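Local coordinates for protein paenibacillus xanthan lyase (Paenibacillus, PDB 6F2P) that cleaves the bacterial polysaccharide xanthan as a lyase, probably by the beta-elimination chemistry of polysaccharide lyase family 8, at residues V980-S985 and Y1008-G1013; Q963-W968 and K1035-P1040. All coordinates share one frame; numbering follows the deposited sequence.

Contact 1: residues V980-S985 and Y1008-G1013; sequences VDVTHS and YSFNAG
His984 and Ser985 meet Tyr1008 to Asn1011, at and just beyond the ends of strands 978-984 and 1003-1010, in a contact between two sheets, made mostly of rings and closed at the strand ends by polar groups. The strands belong to different sheets, their axes 7.2 Å apart at the nearest point and inclined at 50°, and most of the contact is made by side chains rather than by a backbone ladder. The His984 and Tyr1008 rings form an offset stack, centroids 4.6 Å apart and planes at 28°, with Tyr1008 CD1 above the imidazole face, toward its margin. Tyr1008 CB adds a CH-pi contact to the same imidazole. With CG of His984 turned between its own backbone N and carbonyl carbon (chi1 54°), the ring swings up to the tyrosine, and ND1 donates to Ser985 O, which helps to fix the ring's rotation. His984 CB, meanwhile, rests over one face of the Phe1010 ring, 3.9 Å from its centroid. These are the facing sheets of a beta-sandwich, within the Golvesin C-terminal domain. Val982 suits the interior: its CG1, anti to the backbone N, reaches Tyr1008 CD2 at 3.9 Å and the edge of Phe1010 at CZ. Phe1010, buried and apolar, also packs on Tyr962 of strand 960-967. Where the strands converge, Ser985 N donates to Ser1009 O (2.7 Å), bridging the sheets through the backbone. Beyond it Ser985 OG gives a hydrogen bond of 3.0 Å to Asn1011 OD1, approaching from above the amide carbonyl plane; hydroxyl and amide side chains suit this more solvent-accessible end. On the sheet's other side, Asp981 forms a salt bridge with Arg1021.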
ATOM      1  N   VAL A 980     -46.216  31.610  37.502  1.00 39.49           N
ATOM      2  CA  VAL A 980     -45.405  30.734  36.666  1.00 37.62           C
ATOM      3  C   VAL A 980     -44.136  30.315  37.400  1.00 34.68           C
ATOM      4  O   VAL A 980     -43.374  31.161  37.864  1.00 34.85           O
ATOM      5  CB  VAL A 980     -45.011  31.425  35.349  1.00 36.52           C
ATOM      6  CG1 VAL A 980     -44.200  30.477  34.475  1.00 34.20           C
ATOM      7  CG2 VAL A 980     -46.251  31.905  34.617  1.00 32.31           C
ATOM      8  N   ASP A 981     -43.917  29.009  37.514  1.00 33.83           N
ATOM      9  CA  ASP A 981     -42.683  28.495  38.099  1.00 37.36           C
ATOM     10  C   ASP A 981     -41.662  28.177  37.022  1.00 37.82           C
ATOM     11  O   ASP A 981     -42.006  27.663  35.962  1.00 41.10           O
ATOM     12  CB  ASP A 981     -42.943  27.233  38.920  1.00 33.69           C
ATOM     13  CG  ASP A 981     -43.787  27.499  40.135  1.00 41.51           C
ATOM     14  OD1 ASP A 981     -43.750  28.642  40.642  1.00 41.72           O
ATOM     15  OD2 ASP A 981     -44.492  26.568  40.580  1.00 51.24           O
ATOM     16  N   VAL A 982     -40.404  28.491  37.299  1.00 32.18           N
ATOM     17  CA  VAL A 982     -39.311  28.057  36.449  1.00 33.41           C
ATOM     18  C   VAL A 982     -38.325  27.278  37.306  1.00 33.17           C
ATOM     19  O   VAL A 982     -37.589  27.861  38.101  1.00 32.82           O
ATOM     20  CB  VAL A 982     -38.601  29.248  35.785  1.00 32.44           C
ATOM     21  CG1 VAL A 982     -37.416  28.764  34.970  1.00 26.69           C
ATOM     22  CG2 VAL A 982     -39.574  30.025  34.915  1.00 33.14           C
ATOM     23  N   THR A 983     -38.335  25.956  37.171  1.00 35.34           N
ATOM     24  CA  THR A 983     -37.391  25.122  37.905  1.00 33.82           C
ATOM     25  C   THR A 983     -36.146  24.919  37.057  1.00 33.61           C
ATOM     26  O   THR A 983     -36.205  24.326  35.990  1.00 35.03           O
ATOM     27  CB  THR A 983     -37.991  23.755  38.280  1.00 33.31           C
ATOM     28  OG1 THR A 983     -39.306  23.933  38.825  1.00 33.94           O
ATOM     29  CG2 THR A 983     -37.112  23.051  39.300  1.00 30.13           C
ATOM     30  N   HIS A 984     -35.021  25.429  37.537  1.00 34.72           N
ATOM     31  CA  HIS A 984     -33.773  25.379  36.793  1.00 34.08           C
ATOM     32  C   HIS A 984     -32.685  24.739  37.648  1.00 36.15           C
ATOM     33  O   HIS A 984     -32.957  24.195  38.722  1.00 39.00           O
ATOM     34  CB  HIS A 984     -33.354  26.798  36.420  1.00 35.63           C
ATOM     35  CG  HIS A 984     -33.269  27.714  37.593  1.00 38.36           C
ATOM     36  ND1 HIS A 984     -32.092  27.945  38.280  1.00 37.33           N
ATOM     37  CD2 HIS A 984     -34.219  28.431  38.242  1.00 37.46           C
ATOM     38  CE1 HIS A 984     -32.319  28.769  39.280  1.00 45.51           C
ATOM     39  NE2 HIS A 984     -33.610  29.081  39.280  1.00 40.07           N
ATOM     40  N   SER A 985     -31.447  24.812  37.171  1.00 34.70           N
ATOM     41  CA  SER A 985     -30.313  24.331  37.944  1.00 39.24           C
ATOM     42  C   SER A 985     -30.032  25.296  39.095  1.00 37.54           C
ATOM     43  O   SER A 985     -29.729  26.475  38.882  1.00 34.92           O
ATOM     44  CB  SER A 985     -29.078  24.172  37.049  1.00 37.71           C
ATOM     45  OG  SER A 985     -27.961  23.688  37.774  1.00 35.29           O
ATOM     46  N   TYR A1008     -31.707  31.770  33.430  1.00 34.51           N
ATOM     47  CA  TYR A1008     -31.279  30.826  34.464  1.00 32.03           C
ATOM     48  C   TYR A1008     -30.289  29.802  33.930  1.00 34.84           C
ATOM     49  O   TYR A1008     -30.137  29.644  32.718  1.00 37.66           O
ATOM     50  CB  TYR A1008     -32.495  30.100  35.057  1.00 32.21           C
ATOM     51  CG  TYR A1008     -33.595  31.036  35.505  1.00 40.12           C
ATOM     52  CD1 TYR A1008     -33.623  31.533  36.802  1.00 33.71           C
ATOM     53  CD2 TYR A1008     -34.602  31.435  34.626  1.00 34.84           C
ATOM     54  CE1 TYR A1008     -34.618  32.399  37.214  1.00 32.31           C
ATOM     55  CE2 TYR A1008     -35.604  32.303  35.031  1.00 35.98           C
ATOM     56  CZ  TYR A1008     -35.607  32.782  36.326  1.00 36.64           C
ATOM     57  OH  TYR A1008     -36.594  33.648  36.739  1.00 39.88           O
ATOM     58  N   SER A1009     -29.610  29.112  34.842  1.00 34.08           N
ATOM     59  CA  SER A1009     -28.728  28.016  34.463  1.00 32.17           C
ATOM     60  C   SER A1009     -29.519  26.727  34.411  1.00 31.90           C
ATOM     61  O   SER A1009     -30.244  26.397  35.341  1.00 35.92           O
ATOM     62  CB  SER A1009     -27.585  27.865  35.463  1.00 28.09           C
ATOM     63  OG  SER A1009     -26.704  28.966  35.392  1.00 40.24           O
ATOM     64  N   PHE A1010     -29.388  25.999  33.313  1.00 36.67           N
ATOM     65  CA  PHE A1010     -30.023  24.695  33.201  1.00 39.56           C
ATOM     66  C   PHE A1010     -28.976  23.620  32.944  1.00 38.86           C
ATOM     67  O   PHE A1010     -27.953  23.869  32.306  1.00 35.11           O
ATOM     68  CB  PHE A1010     -31.042  24.678  32.061  1.00 33.13           C
ATOM     69  CG  PHE A1010     -32.255  25.523  32.307  1.00 29.37           C
ATOM     70  CD1 PHE A1010     -33.350  25.007  32.988  1.00 32.99           C
ATOM     71  CD2 PHE A1010     -32.316  26.829  31.832  1.00 32.51           C
ATOM     72  CE1 PHE A1010     -34.488  25.783  33.204  1.00 28.70           C
ATOM     73  CE2 PHE A1010     -33.445  27.615  32.044  1.00 30.80           C
ATOM     74  CZ  PHE A1010     -34.535  27.089  32.730  1.00 28.02           C
ATOM     75  N   ASN A1011     -29.237  22.420  33.447  1.00 44.25           N
ATOM     76  CA  ASN A1011     -28.427  21.268  33.093  1.00 51.72           C
ATOM     77  C   ASN A1011     -28.987  20.634  31.832  1.00 46.82           C
ATOM     78  O   ASN A1011     -30.184  20.738  31.554  1.00 43.89           O
ATOM     79  CB  ASN A1011     -28.408  20.245  34.231  1.00 52.47           C
ATOM     80  CG  ASN A1011     -27.771  20.793  35.496  1.00 53.00           C
ATOM     81  OD1 ASN A1011     -28.455  21.053  36.485  1.00 55.68           O
ATOM     82  ND2 ASN A1011     -26.455  20.968  35.468  1.00 57.38           N
ATOM     83  N   ALA A1012     -28.117  19.997  31.059  1.00 46.65           N
ATOM     84  CA  ALA A1012     -28.565  19.218  29.920  1.00 49.98           C
ATOM     85  C   ALA A1012     -29.472  18.101  30.431  1.00 45.92           C
ATOM     86  O   ALA A1012     -29.162  17.446  31.426  1.00 51.24           O
ATOM     87  CB  ALA A1012     -27.377  18.652  29.160  1.00 47.77           C
ATOM     88  N   GLY A1013     -30.606  17.905  29.770  1.00 35.29           N
ATOM     89  CA  GLY A1013     -31.546  16.889  30.199  1.00 44.61           C
ATOM     90  C   GLY A1013     -32.941  17.436  30.421  1.00 50.66           C
ATOM     91  O   GLY A1013     -33.324  18.437  29.809  1.00 45.51           O
TER

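Contact 2: residues Q963-W968 and K1035-P1040; sequences QVYMMW and KLVKVP
Gln963, Val964 and Tyr965 pair with Val1037, Leu1036 and Lys1035 as neighbouring antiparallel strands of one sheet. Four backbone hydrogen bonds join the two hydrogen-bonded pairs, Gln963 with Val1037 and Tyr965 with Lys1035; that from Tyr965 N to Lys1035 O is 2.9 Å long and nearly straight (168°). Between them Val964 and Leu1036 form a non-hydrogen-bonded pair on the buried face, side by side and pointing the same way, with Val964 CG2 4.2 Å from Leu1036 CD1. Both branched residues press on Ile1018 of the opposing sheet. The other face is more open and mixed. There Tyr965 CE1 touches Val1037 CG2 at 3.7 Å, and Lys1035 O meets the ring at its edge. The phenol OH of Tyr965 donates to Gln963 OE1 (2.6 Å) along its own strand, tethering an amide whose CD also packs on Val1039 CG1. Lys1035, its chain extended to CD, stretches outward to a cation-pi contact with Trp1002 and a hydrogen bond to a methylpentanediol molecule, probably from the crystallisation liquor. The main chain thus sets the register, while the side chains divide into an apolar interior and a mixed, partly exposed outer face where polar ends find partners in one another and in Trp1002.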
ATOM      1  N   GLN A 963     -32.168  31.979  28.359  1.00 33.00           N
ATOM      2  CA  GLN A 963     -33.301  32.889  28.467  1.00 33.48           C
ATOM      3  C   GLN A 963     -34.616  32.129  28.316  1.00 34.41           C
ATOM      4  O   GLN A 963     -34.795  31.355  27.374  1.00 32.41           O
ATOM      5  CB  GLN A 963     -33.199  33.987  27.413  1.00 28.40           C
ATOM      6  CG  GLN A 963     -32.022  34.904  27.635  1.00 29.77           C
ATOM      7  CD  GLN A 963     -32.003  36.064  26.673  1.00 37.51           C
ATOM      8  OE1 GLN A 963     -32.502  35.965  25.550  1.00 37.16           O
ATOM      9  NE2 GLN A 963     -31.431  37.184  27.108  1.00 37.22           N
ATOM     10  N   VAL A 964     -35.532  32.348  29.254  1.00 38.70           N
ATOM     11  CA  VAL A 964     -36.821  31.661  29.239  1.00 34.91           C
ATOM     12  C   VAL A 964     -37.945  32.584  28.748  1.00 36.93           C
ATOM     13  O   VAL A 964     -38.298  33.556  29.421  1.00 37.65           O
ATOM     14  CB  VAL A 964     -37.159  31.091  30.637  1.00 30.97           C
ATOM     15  CG1 VAL A 964     -38.547  30.485  30.656  1.00 34.79           C
ATOM     16  CG2 VAL A 964     -36.119  30.063  31.059  1.00 27.07           C
ATOM     17  N   TYR A 965     -38.487  32.288  27.565  1.00 37.75           N
ATOM     18  CA  TYR A 965     -39.601  33.061  27.006  1.00 36.32           C
ATOM     19  C   TYR A 965     -40.924  32.316  27.102  1.00 39.38           C
ATOM     20  O   TYR A 965     -40.953  31.093  27.206  1.00 39.47           O
ATOM     21  CB  TYR A 965     -39.352  33.410  25.542  1.00 32.58           C
ATOM     22  CG  TYR A 965     -38.158  34.293  25.300  1.00 39.36           C
ATOM     23  CD1 TYR A 965     -36.881  33.756  25.226  1.00 34.84           C
ATOM     24  CD2 TYR A 965     -38.306  35.662  25.127  1.00 36.02           C
ATOM     25  CE1 TYR A 965     -35.783  34.555  25.002  1.00 34.03           C
ATOM     26  CE2 TYR A 965     -37.210  36.472  24.898  1.00 40.65           C
ATOM     27  CZ  TYR A 965     -35.950  35.909  24.835  1.00 37.99           C
ATOM     28  OH  TYR A 965     -34.845  36.696  24.603  1.00 42.02           O
ATOM     29  N   MET A 966     -42.021  33.066  27.062  1.00 45.87           N
ATOM     30  CA  MET A 966     -43.352  32.470  27.006  1.00 42.21           C
ATOM     31  C   MET A 966     -44.311  33.306  26.154  1.00 46.21           C
ATOM     32  O   MET A 966     -44.270  34.541  26.162  1.00 39.33           O
ATOM     33  CB  MET A 966     -43.922  32.258  28.407  1.00 37.73           C
ATOM     34  CG  MET A 966     -45.315  31.648  28.403  1.00 49.45           C
ATOM     35  SD  MET A 966     -46.058  31.463  30.033  1.00 36.55           S
ATOM     36  CE  MET A 966     -45.074  30.136  30.733  1.00 24.39           C
ATOM     37  N   MET A 967     -45.159  32.617  25.402  1.00 47.98           N
ATOM     38  CA  MET A 967     -46.170  33.270  24.590  1.00 45.40           C
ATOM     39  C   MET A 967     -47.535  32.801  25.061  1.00 47.77           C
ATOM     40  O   MET A 967     -47.664  31.694  25.588  1.00 45.29           O
ATOM     41  CB  MET A 967     -45.966  32.904  23.124  1.00 53.39           C
ATOM     42  CG  MET A 967     -46.932  33.560  22.160  1.00 55.37           C
ATOM     43  SD  MET A 967     -46.476  33.173  20.468  1.00 56.06           S
ATOM     44  CE  MET A 967     -44.855  33.933  20.387  1.00 54.57           C
ATOM     45  N   TRP A 968     -48.549  33.644  24.887  1.00 50.18           N
ATOM     46  CA  TRP A 968     -49.911  33.284  25.260  1.00 49.32           C
ATOM     47  C   TRP A 968     -50.942  34.088  24.467  1.00 52.28           C
ATOM     48  O   TRP A 968     -50.595  35.026  23.742  1.00 48.16           O
ATOM     49  CB  TRP A 968     -50.126  33.475  26.767  1.00 47.18           C
ATOM     50  CG  TRP A 968     -49.770  34.852  27.256  1.00 49.79           C
ATOM     51  CD1 TRP A 968     -50.420  36.020  26.971  1.00 48.44           C
ATOM     52  CD2 TRP A 968     -48.680  35.202  28.119  1.00 50.60           C
ATOM     53  NE1 TRP A 968     -49.803  37.074  27.599  1.00 46.14           N
ATOM     54  CE2 TRP A 968     -48.732  36.600  28.311  1.00 50.77           C
ATOM     55  CE3 TRP A 968     -47.665  34.470  28.747  1.00 45.52           C
ATOM     56  CZ2 TRP A 968     -47.808  37.281  29.105  1.00 48.04           C
ATOM     57  CZ3 TRP A 968     -46.746  35.148  29.534  1.00 44.54           C
ATOM     58  CH2 TRP A 968     -46.827  36.539  29.707  1.00 49.97           C
ATOM     59  N   LYS A1035     -40.006  28.975  25.313  1.00 42.64           N
ATOM     60  CA  LYS A1035     -38.808  28.854  24.482  1.00 41.91           C
ATOM     61  C   LYS A1035     -37.544  29.210  25.251  1.00 37.21           C
ATOM     62  O   LYS A1035     -37.405  30.317  25.767  1.00 40.01           O
ATOM     63  CB  LYS A1035     -38.904  29.717  23.219  1.00 44.03           C
ATOM     64  CG  LYS A1035     -37.702  29.575  22.299  1.00 44.21           C
ATOM     65  CD  LYS A1035     -37.931  30.202  20.927  1.00 46.74           C
ATOM     66  CE  LYS A1035     -37.969  31.718  20.981  1.00 50.57           C
ATOM     67  NZ  LYS A1035     -37.894  32.325  19.614  1.00 46.44           N
ATOM     68  N   LEU A1036     -36.625  28.259  25.330  1.00 35.65           N
ATOM     69  CA  LEU A1036     -35.335  28.508  25.947  1.00 36.08           C
ATOM     70  C   LEU A1036     -34.339  28.897  24.859  1.00 39.07           C
ATOM     71  O   LEU A1036     -34.209  28.213  23.841  1.00 39.33           O
ATOM     72  CB  LEU A1036     -34.847  27.275  26.718  1.00 32.28           C
ATOM     73  CG  LEU A1036     -35.334  27.079  28.162  1.00 33.54           C
ATOM     74  CD1 LEU A1036     -36.845  27.092  28.249  1.00 30.92           C
ATOM     75  CD2 LEU A1036     -34.785  25.787  28.745  1.00 25.72           C
ATOM     76  N   VAL A1037     -33.654  30.014  25.062  1.00 32.12           N
ATOM     77  CA  VAL A1037     -32.640  30.445  24.120  1.00 34.31           C
ATOM     78  C   VAL A1037     -31.307  30.566  24.835  1.00 37.35           C
ATOM     79  O   VAL A1037     -31.186  31.298  25.816  1.00 39.80           O
ATOM     80  CB  VAL A1037     -32.989  31.793  23.496  1.00 34.97           C
ATOM     81  CG1 VAL A1037     -31.996  32.113  22.382  1.00 32.95           C
ATOM     82  CG2 VAL A1037     -34.419  31.775  22.969  1.00 31.91           C
ATOM     83  N   LYS A1038     -30.307  29.845  24.344  1.00 37.58           N
ATOM     84  CA  LYS A1038     -29.008  29.825  25.001  1.00 37.21           C
ATOM     85  C   LYS A1038     -28.283  31.174  24.907  1.00 36.14           C
ATOM     86  O   LYS A1038     -28.332  31.854  23.885  1.00 35.14           O
ATOM     87  CB  LYS A1038     -28.141  28.681  24.461  1.00 32.05           C
ATOM     88  CG  LYS A1038     -26.889  28.439  25.288  1.00 38.82           C
ATOM     89  CD  LYS A1038     -26.349  27.027  25.152  1.00 31.92           C
ATOM     90  CE  LYS A1038     -25.068  26.882  25.956  1.00 35.48           C
ATOM     91  NZ  LYS A1038     -24.054  27.882  25.499  1.00 40.99           N
ATOM     92  N   VAL A1039     -27.637  31.563  26.003  1.00 43.44           N
ATOM     93  CA  VAL A1039     -26.816  32.770  26.040  1.00 44.23           C
ATOM     94  C   VAL A1039     -25.463  32.473  26.692  1.00 43.50           C
ATOM     95  O   VAL A1039     -25.392  31.770  27.703  1.00 42.31           O
ATOM     96  CB  VAL A1039     -27.508  33.948  26.792  1.00 39.51           C
ATOM     97  CG1 VAL A1039     -28.636  34.528  25.968  1.00 34.47           C
ATOM     98  CG2 VAL A1039     -28.023  33.502  28.142  1.00 35.84           C
ATOM     99  N   PRO A1040     -24.375  32.979  26.093  1.00 52.94           N
ATOM    100  CA  PRO A1040     -24.358  33.635  24.778  1.00 56.55           C
ATOM    101  C   PRO A1040     -24.445  32.652  23.601  1.00 58.24           C
ATOM    102  O   PRO A1040     -24.545  33.075  22.448  1.00 54.48           O
ATOM    103  CB  PRO A1040     -23.002  34.344  24.764  1.00 53.56           C
ATOM    104  CG  PRO A1040     -22.164  33.578  25.724  1.00 51.70           C
ATOM    105  CD  PRO A1040     -23.099  33.157  26.809  1.00 49.99           C
ATOM    106  OXT PRO A1040     -24.423  31.425  23.763  1.00 53.22           O
TER

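Contact 2 holds two strands of one sheet together, whereas contact 1 spans the gap between the two sheets of the same sandwich; strand 1003-1010, used by contact 1, is the neighbour of strand 960-967, used by contact 2. Along the chain, contact 1 is nested inside the loop that contact 2 closes. Their interior side chains form one core: Phe1010 CE2 lies 3.8 Å from Val964 CG2 and 4.0 Å from Leu1036 CD2, and Val980 packs on Met966. A backbone ladder dominates contact 2, while contact 1 depends on rings with a single backbone bond. Each turns polar toward its surface, contact 1 at the end of the sandwich, contact 2 across an outer sheet face.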